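Local coordinates for phosphocarrier protein (PDB 1PCH) that relays phosphoryl groups, through a phosphohistidine intermediate, in the phosphoenolpyruvate-dependent sugar phosphotransferase system that drives bacterial sugar uptake, at residues G41-K44 against N48-A51. Residues are numbered along the deposited sequence; the frame is centred on the assembly and turned at random. Where two conformers were deposited one is given.
Sequences GNLK and NVMA
Asn48, near the start of helix 46-52, reaches back to the strand that leads into it, an example of how a helix side chain can take up a backbone N-H at a sheet edge. The amide N of Asn42 donates to Asn48 OD1 over 3.1 Å, nearly straight at 169°. The N-H lies in the carbonyl plane and meets a lone pair of the oxygen. Asn48 CB merely packs against the C=O of the same residue, 3.6 Å from Asn42 O, and Asn48 OD1 also rests 3.7 Å from Asn42 CB.

A second hydrogen bond stays within 41-44. Asn42 CG lies beside its own carbonyl carbon (chi1 174°), which turns OD1 toward the amide N of Lys44, 2.9 Å away, forming an Asx turn where strand 39-42 ends. This N-H comes from above the carbonyl plane, 46° out of it.

In the open-faced beta-sandwich of HPr, 39-42 is an edge strand of the four-stranded antiparallel sheet, paired with 31-36, and the short helix 46-52 follows it after a tight connection.

Val49 CG2, anti to its own carbonyl carbon, rests on the carbonyl oxygen Asn42 O at 3.6 Å and on Leu43 CA at 3.8 Å. The apolar pair is Leu43 CD1 and this same Val49 CG2, 3.8 Å apart, the two side chains crossing at a slant. Both also touch Ile34 of the neighbouring strand, and Val49 extends the packing to Leu13 and to Ala18 of helix 15-25. The side chain of Val49 lies about 9 Å from that of His14, the active-site residue that carries the phosphoryl group in the phosphohistidine intermediate.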
loop_
_atom_site.group_PDB
_atom_site.type_symbol
_atom_site.label_atom_id
_atom_site.label_comp_id
_atom_site.label_asym_id
_atom_site.label_seq_id
_atom_site.Cartn_x
_atom_site.Cartn_y
_atom_site.Cartn_z
ATOM N N GLY A 41 1.219 1.686 -9.063
ATOM C CA GLY A 41 2.069 0.501 -8.984
ATOM C C GLY A 41 1.293 -0.708 -8.454
ATOM O O GLY A 41 0.191 -0.574 -7.917
ATOM N N ASN A 42 1.883 -1.865 -8.649
ATOM C CA ASN A 42 1.298 -3.130 -8.162
ATOM C C ASN A 42 1.884 -3.324 -6.756
ATOM O O ASN A 42 3.087 -3.405 -6.563
ATOM C CB ASN A 42 1.583 -4.234 -9.134
ATOM C CG ASN A 42 1.170 -5.606 -8.676
ATOM O OD1 ASN A 42 0.659 -5.778 -7.586
ATOM N ND2 ASN A 42 1.395 -6.609 -9.515
ATOM N N LEU A 43 0.976 -3.367 -5.787
ATOM C CA LEU A 43 1.356 -3.431 -4.395
ATOM C C LEU A 43 1.994 -4.760 -4.027
ATOM O O LEU A 43 2.648 -4.896 -2.993
ATOM C CB LEU A 43 0.212 -3.034 -3.502
ATOM C CG LEU A 43 0.479 -2.767 -2.045
ATOM C CD1 LEU A 43 1.424 -1.686 -1.711
ATOM C CD2 LEU A 43 -0.781 -2.810 -1.216
ATOM N N LYS A 44 1.789 -5.726 -4.929
ATOM C CA LYS A 44 2.351 -7.048 -4.721
ATOM C C LYS A 44 3.824 -7.101 -5.059
ATOM O O LYS A 44 4.520 -8.050 -4.723
ATOM C CB LYS A 44 1.576 -8.099 -5.552
ATOM C CG LYS A 44 0.129 -8.228 -5.156
ATOM C CD LYS A 44 -0.639 -9.138 -6.089
ATOM C CE LYS A 44 -2.036 -9.409 -5.518
ATOM N NZ LYS A 44 -2.787 -10.334 -6.436
ATOM N N ASN A 48 8.231 -2.427 -7.532
ATOM C CA ASN A 48 7.312 -1.434 -8.027
ATOM C C ASN A 48 7.024 -0.357 -6.959
ATOM O O ASN A 48 7.022 0.821 -7.246
ATOM C CB ASN A 48 5.941 -2.066 -8.313
ATOM C CG ASN A 48 5.690 -2.486 -9.708
ATOM O OD1 ASN A 48 4.539 -2.356 -10.187
ATOM N ND2 ASN A 48 6.701 -2.990 -10.396
ATOM N N VAL A 49 6.782 -0.840 -5.765
ATOM C CA VAL A 49 6.443 0.042 -4.651
ATOM C C VAL A 49 7.623 0.873 -4.241
ATOM O O VAL A 49 7.517 2.105 -4.030
ATOM C CB VAL A 49 5.822 -0.747 -3.509
ATOM C CG1 VAL A 49 5.864 -0.066 -2.198
ATOM C CG2 VAL A 49 4.501 -1.341 -3.927
ATOM N N MET A 50 8.810 0.310 -4.191
ATOM C CA MET A 50 9.986 1.094 -3.874
ATOM C C MET A 50 10.310 2.131 -4.955
ATOM O O MET A 50 10.771 3.223 -4.622
ATOM C CB MET A 50 11.152 0.154 -3.635
ATOM C CG MET A 50 10.899 -0.757 -2.428
ATOM S SD MET A 50 10.987 0.078 -0.884
ATOM C CE MET A 50 12.702 -0.124 -0.436
ATOM N N ALA A 51 10.126 1.787 -6.203
ATOM C CA ALA A 51 10.411 2.621 -7.362
ATOM C C ALA A 51 9.533 3.868 -7.365
ATOM O O ALA A 51 9.839 4.841 -8.026
ATOM C CB ALA A 51 10.246 1.856 -8.651
#